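Lysyl oxidase (PDB 1W7C) probably oxidises primary amines, lysyl side chains among them, to aldehydes with a copper ion and a topaquinone cofactor made from one of its own tyrosines. Local coordinates at residues Asn19-Leu24 / Ile331-Ser336; Val55-Thr60 / Trp313-Gly318; Thr383-Thr386 / Glu391-Asn394. One frame throughout, in Å; residues are numbered along the deposited sequence.

Contacts 1 and 2 join the N-terminal part of the chain to the copper amine oxidase enzyme domain; contact 3 is a hairpin within that domain. Contact 1 (19-24 with 331-336) spans the longest stretch of sequence and encloses both segments of contact 2 (55-60 with 313-318), their centres about 14 Å apart; contact 3 (383-386 with 391-394) follows, about 10 Å from contact 2 and about 18 Å from contact 1, centre to centre. Thr60 OG1 lies 2.8 Å from Thr22 O, a probable hydrogen bond linking contacts 1 and 2 within the N-terminal part. Ser23 OG, 2.6 Å from Asp385 OD1, probably bonds across to the enzyme domain, inside which Trp313 packs on Thr384, joining contacts 2 and 3.

Contact 1: Asn19-Leu24 / Ile331-Ser336; sequences NIWTSL and IVYELS
A buried aromatic contact pins the loop between strand 11-12 and helix 26-39 against strand 329-344 of the enzyme domain, and it rests on one pair, Trp21 and Tyr333. The phenol oxygen comes to the edge of the indole, near its plane, with Trp21 NE1 3.1 Å from Tyr333 OH. Trp21 CZ2 and Tyr333 CE1 lie 4.1 Å apart, and the two rings are steeply inclined, their planes at 70°. Tyr333 reaches across because its CG stands anti to the backbone N (chi1 173°), which carries the ring out from a corner of the strand. On the loop side, a type I turn from Asn19 to Thr22 presents the indole. Asn19 OD1 accepts from Trp21 N at 3.0 Å, in the carbonyl plane, closing an Asx turn, and Ile20 CG1 sits 3.5 Å above the indole plane, over its centre. The ring of Tyr322 stacks on the indole, and helix 65-73 packs against both rings. The Tyr333 side chain is also about 4 Å from those of the calcium ligands Asp497 and Asp499, nearest atoms. The phenol oxygen thus meets the indole edge at its N-H, two polar atoms brought together in a buried place, with carboxylates of the calcium site next to the phenol.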
ATOM      1  N   ASN A  19       3.339  -4.025  33.661  1.00 17.16           N
ATOM      2  CA  ASN A  19       3.437  -4.823  32.470  1.00 15.04           C
ATOM      3  C   ASN A  19       3.577  -6.309  32.828  1.00 15.81           C
ATOM      4  O   ASN A  19       4.691  -6.845  33.007  1.00 17.56           O
ATOM      5  CB  ASN A  19       4.598  -4.319  31.657  1.00 15.80           C
ATOM      6  CG  ASN A  19       4.678  -5.018  30.273  1.00 36.54           C
ATOM      7  OD1 ASN A  19       4.183  -6.134  30.055  1.00 16.13           O
ATOM      8  ND2 ASN A  19       5.325  -4.349  29.347  1.00 16.92           N
ATOM      9  N   ILE A  20       2.429  -6.968  32.920  1.00 14.75           N
ATOM     10  CA  ILE A  20       2.342  -8.359  33.317  1.00 16.18           C
ATOM     11  C   ILE A  20       2.761  -9.322  32.204  1.00 16.58           C
ATOM     12  O   ILE A  20       2.750 -10.537  32.394  1.00 17.09           O
ATOM     13  CB  ILE A  20       0.901  -8.683  33.812  1.00 16.42           C
ATOM     14  CG1 ILE A  20      -0.158  -8.285  32.765  1.00 17.84           C
ATOM     15  CG2 ILE A  20       0.660  -7.943  35.131  1.00 18.83           C
ATOM     16  CD1 ILE A  20      -1.537  -8.819  33.047  1.00 17.62           C
ATOM     17  N   TRP A  21       3.109  -8.766  31.040  1.00 14.83           N
ATOM     18  CA  TRP A  21       3.545  -9.554  29.901  1.00 15.31           C
ATOM     19  C   TRP A  21       5.052  -9.484  29.693  1.00 15.34           C
ATOM     20  O   TRP A  21       5.548 -10.101  28.754  1.00 16.71           O
ATOM     21  CB  TRP A  21       2.809  -9.105  28.615  1.00 15.91           C
ATOM     22  CG  TRP A  21       1.339  -8.995  28.782  1.00 15.03           C
ATOM     23  CD1 TRP A  21       0.432  -9.994  28.656  1.00 16.75           C
ATOM     24  CD2 TRP A  21       0.598  -7.830  29.147  1.00 15.28           C
ATOM     25  NE1 TRP A  21      -0.835  -9.530  28.893  1.00 16.89           N
ATOM     26  CE2 TRP A  21      -0.759  -8.205  29.227  1.00 16.36           C
ATOM     27  CE3 TRP A  21       0.941  -6.505  29.440  1.00 17.11           C
ATOM     28  CZ2 TRP A  21      -1.762  -7.300  29.501  1.00 18.16           C
ATOM     29  CZ3 TRP A  21      -0.058  -5.610  29.734  1.00 17.53           C
ATOM     30  CH2 TRP A  21      -1.396  -6.008  29.783  1.00 18.44           C
ATOM     31  N   THR A  22       5.754  -8.735  30.536  1.00 15.68           N
ATOM     32  CA  THR A  22       7.136  -8.431  30.241  1.00 15.65           C
ATOM     33  C   THR A  22       8.041  -9.653  30.408  1.00 15.55           C
ATOM     34  O   THR A  22       7.736 -10.579  31.181  1.00 15.96           O
ATOM     35  CB  THR A  22       7.585  -7.248  31.144  1.00 15.42           C
ATOM     36  OG1 THR A  22       8.736  -6.625  30.585  1.00 15.87           O
ATOM     37  CG2 THR A  22       7.973  -7.722  32.556  1.00 17.55           C
ATOM     38  N   SER A  23       9.171  -9.621  29.698  1.00 15.08           N
ATOM     39  CA  SER A  23      10.132 -10.717  29.771  1.00 16.28           C
ATOM     40  C   SER A  23      10.663 -10.868  31.180  1.00 16.34           C
ATOM     41  O   SER A  23      10.590  -9.947  32.007  1.00 16.83           O
ATOM     42  CB  SER A  23      11.299 -10.493  28.799  1.00 15.45           C
ATOM     43  OG  SER A  23      12.124  -9.408  29.216  1.00 16.27           O
ATOM     44  N   LEU A  24      11.188 -12.048  31.472  1.00 16.69           N
ATOM     45  CA  LEU A  24      11.789 -12.284  32.775  1.00 17.04           C
ATOM     46  C   LEU A  24      12.983 -11.371  33.019  1.00 18.15           C
ATOM     47  O   LEU A  24      13.785 -11.090  32.132  1.00 19.37           O
ATOM     48  CB  LEU A  24      12.214 -13.731  32.908  1.00 17.57           C
ATOM     49  CG  LEU A  24      11.096 -14.772  32.865  1.00 18.79           C
ATOM     50  CD1 LEU A  24      11.735 -16.141  32.914  1.00 19.55           C
ATOM     51  CD2 LEU A  24      10.093 -14.561  34.006  1.00 19.16           C
ATOM     52  N   ILE A 331      -9.022  -1.374  22.346  1.00 14.04           N
ATOM     53  CA  ILE A 331      -9.450  -1.947  21.073  1.00 14.29           C
ATOM     54  C   ILE A 331      -8.818  -3.300  20.761  1.00 14.33           C
ATOM     55  O   ILE A 331      -9.428  -4.090  20.062  1.00 14.48           O
ATOM     56  CB  ILE A 331      -9.266  -0.972  19.905  1.00 16.90           C
ATOM     57  CG1 ILE A 331      -7.815  -0.579  19.684  1.00 16.73           C
ATOM     58  CG2 ILE A 331     -10.172   0.255  20.056  1.00 19.03           C
ATOM     59  CD1 ILE A 331      -7.543  -0.029  18.324  1.00 17.99           C
ATOM     60  N   VAL A 332      -7.612  -3.548  21.276  1.00 14.31           N
ATOM     61  CA  VAL A 332      -6.925  -4.824  20.991  1.00 14.58           C
ATOM     62  C   VAL A 332      -6.253  -5.293  22.297  1.00 14.53           C
ATOM     63  O   VAL A 332      -5.424  -4.590  22.860  1.00 15.56           O
ATOM     64  CB  VAL A 332      -5.830  -4.655  19.891  1.00 13.69           C
ATOM     65  CG1 VAL A 332      -5.013  -5.953  19.745  1.00 16.25           C
ATOM     66  CG2 VAL A 332      -6.417  -4.217  18.580  1.00 15.05           C
ATOM     67  N   TYR A 333      -6.617  -6.496  22.732  1.00 13.92           N
ATOM     68  CA  TYR A 333      -5.999  -7.081  23.905  1.00 14.47           C
ATOM     69  C   TYR A 333      -4.549  -7.494  23.634  1.00 13.57           C
ATOM     70  O   TYR A 333      -3.655  -7.184  24.414  1.00 14.08           O
ATOM     71  CB  TYR A 333      -6.825  -8.256  24.462  1.00 14.29           C
ATOM     72  CG  TYR A 333      -6.046  -8.947  25.590  1.00 14.34           C
ATOM     73  CD1 TYR A 333      -5.913  -8.341  26.823  1.00 16.69           C
ATOM     74  CD2 TYR A 333      -5.422 -10.178  25.393  1.00 14.82           C
ATOM     75  CE1 TYR A 333      -5.137  -8.918  27.821  1.00 16.39           C
ATOM     76  CE2 TYR A 333      -4.657 -10.770  26.369  1.00 16.34           C
ATOM     77  CZ  TYR A 333      -4.520 -10.126  27.593  1.00 15.48           C
ATOM     78  OH  TYR A 333      -3.738 -10.669  28.566  1.00 16.53           O
ATOM     79  N   GLU A 334      -4.358  -8.189  22.509  1.00 13.70           N
ATOM     80  CA  GLU A 334      -3.058  -8.712  22.094  1.00 14.12           C
ATOM     81  C   GLU A 334      -2.918  -8.563  20.598  1.00 12.41           C
ATOM     82  O   GLU A 334      -3.830  -8.961  19.870  1.00 13.41           O
ATOM     83  CB  GLU A 334      -2.963 -10.204  22.451  1.00 14.68           C
ATOM     84  CG  GLU A 334      -1.662 -10.859  21.992  1.00 15.03           C
ATOM     85  CD  GLU A 334      -1.512 -12.331  22.320  1.00 15.54           C
ATOM     86  OE1 GLU A 334      -0.468 -12.883  21.920  1.00 16.19           O
ATOM     87  OE2 GLU A 334      -2.419 -12.936  22.963  1.00 14.77           O
ATOM     88  N   LEU A 335      -1.772  -8.019  20.188  1.00 12.98           N
ATOM     89  CA  LEU A 335      -1.385  -8.009  18.774  1.00 13.37           C
ATOM     90  C   LEU A 335      -0.002  -8.637  18.735  1.00 11.99           C
ATOM     91  O   LEU A 335       0.935  -8.069  19.292  1.00 13.44           O
ATOM     92  CB  LEU A 335      -1.374  -6.568  18.223  1.00 13.41           C
ATOM     93  CG  LEU A 335      -0.794  -6.399  16.813  1.00 13.45           C
ATOM     94  CD1 LEU A 335      -1.594  -7.191  15.794  1.00 14.94           C
ATOM     95  CD2 LEU A 335      -0.782  -4.946  16.432  1.00 14.76           C
ATOM     96  N   SER A 336       0.157  -9.755  18.071  1.00 13.10           N
ATOM     97  CA  SER A 336       1.452 -10.429  18.140  1.00 13.21           C
ATOM     98  C   SER A 336       1.707 -11.221  16.852  1.00 12.35           C
ATOM     99  O   SER A 336       0.954 -12.113  16.471  1.00 13.19           O
ATOM    100  CB  SER A 336       1.517 -11.373  19.343  1.00 13.97           C
ATOM    101  OG  SER A 336       0.418 -12.260  19.342  1.00 16.31           O
TER

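Contact 2: Val55-Thr60 / Trp313-Gly318; sequences VLWIET and WSRDTG
Trp57 and Glu59, on strand 53-61 of the N2 domain, face the tight turn that joins antiparallel strands 307-314 and 318-326 of the enzyme domain. These two strands form a beta hairpin, its loop closed by reciprocal backbone hydrogen bonds between Ser314 and Gly318. Ser314 CB approaches Glu59 OE1 at 4.0 Å, while Ser314 OG accepts from Thr317 N in an ST motif that fixes the turn. Arg315 carries the direct contact: its chain bends at chi2 (-103°), laying CD over the indole face opposite Leu56, in an off-centre CH-pi contact, 4.2 Å from the centroid of the Trp57 five-membered ring. Farther along, Trp57 CZ2 sits over the centre of the guanidinium, 3.5 Å from Arg315 CZ, the two planes inclined by 45°. Trp57 NE1 and Arg315 NE are both donors and converge on Glu388 OE1, which binds each of them. Asp316 takes the other end of the guanidinium in a salt bridge, Arg315 NH1 to Asp316 OD1 at 2.9 Å. Its carboxylate is also held by Arg613, while Arg84 pairs with Glu59. Waters carry Glu59 to the turn's backbone: two donate to Glu59 OE1, one accepting from Arg315 N and the other from Asp316 N. A third joins the acids, donating to both Glu59 OE2, at 2.7 Å, and Asp316 OD2, at 2.9 Å.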
ATOM      1  N   VAL A  55      19.430 -27.200  29.675  1.00 18.75           N
ATOM      2  CA  VAL A  55      18.366 -26.218  29.544  1.00 19.66           C
ATOM      3  C   VAL A  55      18.513 -25.413  28.238  1.00 18.69           C
ATOM      4  O   VAL A  55      19.588 -24.863  27.940  1.00 23.02           O
ATOM      5  CB  VAL A  55      18.367 -25.255  30.769  1.00 22.26           C
ATOM      6  CG1 VAL A  55      17.269 -24.186  30.662  1.00 22.99           C
ATOM      7  CG2 VAL A  55      18.188 -26.044  32.056  1.00 24.62           C
ATOM      8  N   LEU A  56      17.423 -25.297  27.494  1.00 18.33           N
ATOM      9  CA  LEU A  56      17.426 -24.447  26.295  1.00 18.13           C
ATOM     10  C   LEU A  56      16.932 -23.032  26.562  1.00 16.56           C
ATOM     11  O   LEU A  56      17.639 -22.068  26.293  1.00 18.52           O
ATOM     12  CB  LEU A  56      16.580 -25.049  25.157  1.00 22.16           C
ATOM     13  CG  LEU A  56      17.127 -26.210  24.374  1.00 23.73           C
ATOM     14  CD1 LEU A  56      16.915 -27.492  25.149  1.00 28.59           C
ATOM     15  CD2 LEU A  56      16.431 -26.266  23.004  1.00 37.56           C
ATOM     16  N   TRP A  57      15.692 -22.953  27.054  1.00 17.61           N
ATOM     17  CA  TRP A  57      14.939 -21.702  27.116  1.00 17.05           C
ATOM     18  C   TRP A  57      14.286 -21.511  28.482  1.00 16.10           C
ATOM     19  O   TRP A  57      13.883 -22.488  29.129  1.00 17.54           O
ATOM     20  CB  TRP A  57      13.858 -21.695  26.034  1.00 16.31           C
ATOM     21  CG  TRP A  57      14.419 -21.683  24.659  1.00 15.81           C
ATOM     22  CD1 TRP A  57      15.529 -21.002  24.221  1.00 17.76           C
ATOM     23  CD2 TRP A  57      13.938 -22.425  23.540  1.00 18.50           C
ATOM     24  NE1 TRP A  57      15.742 -21.265  22.891  1.00 18.36           N
ATOM     25  CE2 TRP A  57      14.772 -22.124  22.447  1.00 18.05           C
ATOM     26  CE3 TRP A  57      12.860 -23.309  23.341  1.00 20.54           C
ATOM     27  CZ2 TRP A  57      14.594 -22.697  21.181  1.00 21.83           C
ATOM     28  CZ3 TRP A  57      12.679 -23.876  22.080  1.00 20.92           C
ATOM     29  CH2 TRP A  57      13.539 -23.563  21.017  1.00 22.53           C
ATOM     30  N   ILE A  58      14.242 -20.256  28.919  1.00 16.96           N
ATOM     31  CA  ILE A  58      13.556 -19.826  30.128  1.00 16.06           C
ATOM     32  C   ILE A  58      12.945 -18.459  29.845  1.00 16.16           C
ATOM     33  O   ILE A  58      13.679 -17.508  29.595  1.00 17.23           O
ATOM     34  CB  ILE A  58      14.514 -19.682  31.335  1.00 19.01           C
ATOM     35  CG1 ILE A  58      15.226 -20.996  31.646  1.00 19.38           C
ATOM     36  CG2 ILE A  58      13.719 -19.189  32.534  1.00 19.70           C
ATOM     37  CD1 ILE A  58      16.308 -20.881  32.718  1.00 20.14           C
ATOM     38  N   GLU A  59      11.614 -18.404  29.820  1.00 16.24           N
ATOM     39  CA  GLU A  59      10.924 -17.168  29.475  1.00 15.61           C
ATOM     40  C   GLU A  59       9.615 -17.005  30.232  1.00 15.90           C
ATOM     41  O   GLU A  59       9.123 -17.933  30.863  1.00 16.86           O
ATOM     42  CB  GLU A  59      10.664 -17.079  27.973  1.00 15.42           C
ATOM     43  CG  GLU A  59       9.649 -18.083  27.480  1.00 16.35           C
ATOM     44  CD  GLU A  59       9.077 -17.772  26.104  1.00 19.85           C
ATOM     45  OE1 GLU A  59       9.406 -16.720  25.515  1.00 19.24           O
ATOM     46  OE2 GLU A  59       8.270 -18.611  25.649  1.00 18.06           O
ATOM     47  N   THR A  60       9.039 -15.803  30.139  1.00 16.57           N
ATOM     48  CA  THR A  60       7.742 -15.556  30.756  1.00 16.60           C
ATOM     49  C   THR A  60       6.656 -16.425  30.148  1.00 16.05           C
ATOM     50  O   THR A  60       6.524 -16.479  28.927  1.00 17.33           O
ATOM     51  CB  THR A  60       7.374 -14.109  30.580  1.00 17.71           C
ATOM     52  OG1 THR A  60       8.350 -13.308  31.259  1.00 17.21           O
ATOM     53  CG2 THR A  60       6.013 -13.796  31.209  1.00 18.11           C
ATOM     54  N   TRP A 313       8.637  -8.634  24.640  1.00 15.61           N
ATOM     55  CA  TRP A 313       9.621  -9.211  23.721  1.00 14.82           C
ATOM     56  C   TRP A 313       9.853 -10.675  24.021  1.00 15.32           C
ATOM     57  O   TRP A 313      10.054 -11.055  25.189  1.00 16.06           O
ATOM     58  CB  TRP A 313      10.949  -8.450  23.887  1.00 15.28           C
ATOM     59  CG  TRP A 313      11.935  -8.804  22.822  1.00 15.40           C
ATOM     60  CD1 TRP A 313      12.866  -9.822  22.852  1.00 16.61           C
ATOM     61  CD2 TRP A 313      12.114  -8.134  21.576  1.00 15.17           C
ATOM     62  NE1 TRP A 313      13.595  -9.821  21.686  1.00 16.68           N
ATOM     63  CE2 TRP A 313      13.147  -8.797  20.886  1.00 16.79           C
ATOM     64  CE3 TRP A 313      11.508  -7.017  20.969  1.00 16.64           C
ATOM     65  CZ2 TRP A 313      13.594  -8.382  19.640  1.00 17.21           C
ATOM     66  CZ3 TRP A 313      11.974  -6.594  19.727  1.00 18.25           C
ATOM     67  CH2 TRP A 313      12.990  -7.284  19.073  1.00 18.77           C
ATOM     68  N   SER A 314       9.867 -11.494  22.973  1.00 14.86           N
ATOM     69  CA  SER A 314      10.222 -12.905  23.090  1.00 15.38           C
ATOM     70  C   SER A 314      11.303 -13.296  22.113  1.00 14.26           C
ATOM     71  O   SER A 314      11.452 -12.695  21.046  1.00 14.68           O
ATOM     72  CB  SER A 314       9.009 -13.797  22.866  1.00 16.35           C
ATOM     73  OG  SER A 314       8.630 -13.844  21.488  1.00 16.20           O
ATOM     74  N   ARG A 315      12.055 -14.324  22.498  1.00 14.50           N
ATOM     75  CA  ARG A 315      13.046 -14.913  21.622  1.00 15.42           C
ATOM     76  C   ARG A 315      12.411 -15.445  20.334  1.00 14.23           C
ATOM     77  O   ARG A 315      12.946 -15.246  19.232  1.00 15.47           O
ATOM     78  CB  ARG A 315      13.771 -16.019  22.393  1.00 16.21           C
ATOM     79  CG  ARG A 315      14.680 -16.874  21.571  1.00 16.97           C
ATOM     80  CD  ARG A 315      14.043 -18.264  21.245  1.00 19.11           C
ATOM     81  NE  ARG A 315      14.895 -19.045  20.361  1.00 19.24           N
ATOM     82  CZ  ARG A 315      14.500 -19.712  19.323  1.00 17.37           C
ATOM     83  NH1 ARG A 315      13.213 -19.790  19.000  1.00 16.49           N
ATOM     84  NH2 ARG A 315      15.390 -20.356  18.598  1.00 18.78           N
ATOM     85  N   ASP A 316      11.256 -16.086  20.446  1.00 14.05           N
ATOM     86  CA  ASP A 316      10.647 -16.690  19.268  1.00 13.98           C
ATOM     87  C   ASP A 316      10.233 -15.644  18.224  1.00 14.19           C
ATOM     88  O   ASP A 316      10.506 -15.827  17.036  1.00 13.95           O
ATOM     89  CB  ASP A 316       9.391 -17.478  19.621  1.00 14.26           C
ATOM     90  CG  ASP A 316       9.648 -18.777  20.373  1.00 15.66           C
ATOM     91  OD1 ASP A 316      10.824 -19.219  20.519  1.00 15.34           O
ATOM     92  OD2 ASP A 316       8.669 -19.385  20.881  1.00 16.36           O
ATOM     93  N   THR A 317       9.572 -14.583  18.671  1.00 13.89           N
ATOM     94  CA  THR A 317       8.816 -13.766  17.714  1.00 13.84           C
ATOM     95  C   THR A 317       9.244 -12.291  17.717  1.00 14.12           C
ATOM     96  O   THR A 317       8.777 -11.546  16.844  1.00 15.64           O
ATOM     97  CB  THR A 317       7.324 -13.805  17.959  1.00 15.27           C
ATOM     98  OG1 THR A 317       7.034 -13.290  19.272  1.00 15.77           O
ATOM     99  CG2 THR A 317       6.738 -15.227  17.893  1.00 16.31           C
ATOM    100  N   GLY A 318      10.043 -11.809  18.666  1.00 14.05           N
ATOM    101  CA  GLY A 318      10.302 -10.393  18.755  1.00 14.38           C
ATOM    102  C   GLY A 318       9.232  -9.672  19.554  1.00 14.67           C
ATOM    103  O   GLY A 318       8.828 -10.131  20.599  1.00 14.64           O
TER
HETATM  104  O   HOH W   1      11.635 -15.088  25.261  1.00 16.45           O
HETATM  105  O   HOH W   2      10.330 -17.190  22.941  1.00 17.77           O
HETATM  106  O   HOH W   3       7.440 -18.044  23.130  1.00 19.85           O

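Contact 3: Thr383-Thr386 / Glu391-Asn394; sequences TTDT and EFYN. With NAG (2-acetamido-2-deoxy-beta-D-glucopyranose), chain T.
Strands 383-386 and 391-394 run antiparallel, their axes 4.8 Å apart at closest approach and 162° between directions, with Thr386 and Tyr393 a hydrogen-bonded pair and Asp385 and Asn394 a non-hydrogen-bonded one. Tyr393 N gives an almost straight bond to Thr386 O (2.8 Å, 176°), and Thr386 N returns one to Tyr393 O at 3.1 Å. Asp385 and Asn394 share one face of this beta hairpin. Asp385 CG lies between the backbone N and carbonyl carbon (chi1 47°), which turns the carboxylate carbon over to Phe392 CZ; Asp385 CB is itself 3.4 Å from Phe392 CZ. The same ring has Thr386 O over one of its faces. A water donates to both Asp385 OD2, at 2.5 Å, and Asn394 OD1, at 2.6 Å, two short bonds that bridge the acid to the glycosylated amide; Asp385 OD1 is taken by Ser23, and a magnesium ion lies about 4 Å from the nearest atom of the Asp385 side chain. Asn394 ND2 is joined covalently to C1 of the N-acetylglucosamine, and Thr383 CG2 packs beside the linkage, against Asn394 OD1 and close to the ring oxygen of the sugar. On the other face Thr386 OG1 meets Tyr393 CB at 3.5 Å and is bound by Arg395, while Tyr393 OH bonds Arg136. The hairpin is flanked by strand 734-737, which pairs with strand 391-405 through Phe392 and Asn394 and brings Arg735 to Glu391, and by Trp313 of strand 307-314, which packs on Thr384 and Thr386.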
ATOM      1  N   THR A 383      15.797  -1.426  24.995  1.00 17.42           N
ATOM      2  CA  THR A 383      16.558  -2.626  25.266  1.00 17.40           C
ATOM      3  C   THR A 383      15.594  -3.732  25.674  1.00 18.46           C
ATOM      4  O   THR A 383      14.676  -3.514  26.493  1.00 18.98           O
ATOM      5  CB  THR A 383      17.528  -2.332  26.425  1.00 19.15           C
ATOM      6  OG1 THR A 383      18.450  -1.312  26.029  1.00 21.24           O
ATOM      7  CG2 THR A 383      18.360  -3.557  26.753  1.00 21.08           C
ATOM      8  N   THR A 384      15.825  -4.923  25.128  1.00 16.93           N
ATOM      9  CA  THR A 384      15.083  -6.119  25.476  1.00 16.15           C
ATOM     10  C   THR A 384      16.061  -7.244  25.800  1.00 16.90           C
ATOM     11  O   THR A 384      17.252  -7.071  25.663  1.00 20.03           O
ATOM     12  CB  THR A 384      14.147  -6.559  24.334  1.00 18.21           C
ATOM     13  OG1 THR A 384      14.935  -6.853  23.170  1.00 18.29           O
ATOM     14  CG2 THR A 384      13.179  -5.439  23.978  1.00 17.83           C
ATOM     15  N   ASP A 385      15.537  -8.406  26.166  1.00 16.88           N
ATOM     16  CA  ASP A 385      16.412  -9.512  26.545  1.00 17.08           C
ATOM     17  C   ASP A 385      15.802 -10.839  26.225  1.00 17.22           C
ATOM     18  O   ASP A 385      14.580 -10.949  25.994  1.00 18.27           O
ATOM     19  CB  ASP A 385      16.779  -9.409  28.039  1.00 19.43           C
ATOM     20  CG  ASP A 385      15.585  -9.152  28.895  1.00 17.97           C
ATOM     21  OD1 ASP A 385      14.683 -10.036  28.972  1.00 18.71           O
ATOM     22  OD2 ASP A 385      15.471  -8.068  29.518  1.00 21.67           O
ATOM     23  N   THR A 386      16.673 -11.843  26.120  1.00 17.73           N
ATOM     24  CA  THR A 386      16.280 -13.229  25.945  1.00 17.43           C
ATOM     25  C   THR A 386      17.232 -14.084  26.787  1.00 17.30           C
ATOM     26  O   THR A 386      18.262 -13.615  27.271  1.00 19.54           O
ATOM     27  CB  THR A 386      16.393 -13.683  24.472  1.00 18.19           C
ATOM     28  OG1 THR A 386      17.728 -13.426  24.020  1.00 19.12           O
ATOM     29  CG2 THR A 386      15.433 -12.907  23.556  1.00 18.73           C
ATOM     30  N   GLU A 391      22.933 -18.526  28.784  1.00 21.65           N
ATOM     31  CA  GLU A 391      23.289 -17.120  28.749  1.00 23.47           C
ATOM     32  C   GLU A 391      22.074 -16.185  28.616  1.00 20.16           C
ATOM     33  O   GLU A 391      21.137 -16.445  27.859  1.00 20.13           O
ATOM     34  CB  GLU A 391      24.305 -16.865  27.638  1.00 30.46           C
ATOM     35  CG  GLU A 391      25.619 -17.615  27.869  1.00 37.66           C
ATOM     36  CD  GLU A 391      26.594 -17.435  26.734  1.00 67.86           C
ATOM     37  OE1 GLU A 391      26.287 -17.912  25.624  1.00 44.06           O
ATOM     38  OE2 GLU A 391      27.660 -16.822  26.958  1.00 93.33           O
ATOM     39  N   PHE A 392      22.080 -15.138  29.443  1.00 22.24           N
ATOM     40  CA  PHE A 392      21.141 -14.039  29.342  1.00 19.76           C
ATOM     41  C   PHE A 392      21.705 -13.019  28.371  1.00 20.53           C
ATOM     42  O   PHE A 392      22.830 -12.571  28.529  1.00 26.34           O
ATOM     43  CB  PHE A 392      20.922 -13.451  30.744  1.00 21.66           C
ATOM     44  CG  PHE A 392      19.883 -12.343  30.820  1.00 21.12           C
ATOM     45  CD1 PHE A 392      20.240 -11.010  30.633  1.00 24.26           C
ATOM     46  CD2 PHE A 392      18.567 -12.635  31.138  1.00 26.09           C
ATOM     47  CE1 PHE A 392      19.287  -9.979  30.752  1.00 23.83           C
ATOM     48  CE2 PHE A 392      17.611 -11.628  31.243  1.00 33.03           C
ATOM     49  CZ  PHE A 392      17.975 -10.294  31.061  1.00 28.63           C
ATOM     50  N   TYR A 393      20.908 -12.660  27.361  1.00 20.36           N
ATOM     51  CA  TYR A 393      21.312 -11.732  26.301  1.00 22.83           C
ATOM     52  C   TYR A 393      20.563 -10.399  26.491  1.00 21.92           C
ATOM     53  O   TYR A 393      19.325 -10.368  26.473  1.00 19.82           O
ATOM     54  CB  TYR A 393      20.947 -12.293  24.918  1.00 22.32           C
ATOM     55  CG  TYR A 393      21.703 -13.524  24.456  1.00 23.76           C
ATOM     56  CD1 TYR A 393      21.450 -14.774  25.015  1.00 21.65           C
ATOM     57  CD2 TYR A 393      22.621 -13.445  23.420  1.00 31.36           C
ATOM     58  CE1 TYR A 393      22.107 -15.896  24.572  1.00 23.66           C
ATOM     59  CE2 TYR A 393      23.285 -14.559  22.976  1.00 37.06           C
ATOM     60  CZ  TYR A 393      23.039 -15.786  23.567  1.00 31.07           C
ATOM     61  OH  TYR A 393      23.698 -16.907  23.145  1.00 36.97           O
ATOM     62  N   ASN A 394      21.310  -9.319  26.638  1.00 23.47           N
ATOM     63  CA  ASN A 394      20.759  -7.989  26.696  1.00 22.11           C
ATOM     64  C   ASN A 394      20.971  -7.359  25.328  1.00 24.44           C
ATOM     65  O   ASN A 394      22.109  -7.229  24.868  1.00 27.44           O
ATOM     66  CB  ASN A 394      21.524  -7.205  27.754  1.00 26.51           C
ATOM     67  CG  ASN A 394      20.679  -6.242  28.526  1.00 27.19           C
ATOM     68  OD1 ASN A 394      19.465  -6.354  28.596  1.00 32.38           O
ATOM     69  ND2 ASN A 394      21.363  -5.316  29.187  1.00 32.47           N
TER
HETATM   70  C1  NAG T 818      20.602  -4.226  29.746  1.00 42.03           C
HETATM   71  C2  NAG T 818      21.207  -4.222  31.165  1.00 37.95           C
HETATM   72  C3  NAG T 818      20.715  -3.027  31.974  1.00 36.36           C
HETATM   73  C4  NAG T 818      21.003  -1.742  31.209  1.00 40.83           C
HETATM   74  C5  NAG T 818      20.461  -1.851  29.770  1.00 38.01           C
HETATM   75  C6  NAG T 818      20.837  -0.616  28.945  1.00 55.00           C
HETATM   76  C7  NAG T 818      21.926  -6.230  32.327  1.00 66.39           C
HETATM   77  C8  NAG T 818      21.612  -7.047  33.545  1.00 81.12           C
HETATM   78  N2  NAG T 818      20.937  -5.453  31.884  1.00 41.45           N
HETATM   79  O3  NAG T 818      21.356  -2.959  33.236  1.00 43.09           O
HETATM   80  O4  NAG T 818      20.451  -0.643  31.910  1.00 75.83           O
HETATM   81  O5  NAG T 818      21.007  -3.000  29.152  1.00 48.88           O
HETATM   82  O6  NAG T 818      22.232  -0.629  28.709  1.00 57.62           O
HETATM   83  O7  NAG T 818      23.040  -6.297  31.800  1.00 63.01           O
HETATM   84  O   HOH W   4      16.976  -6.029  29.283  1.00 43.08           O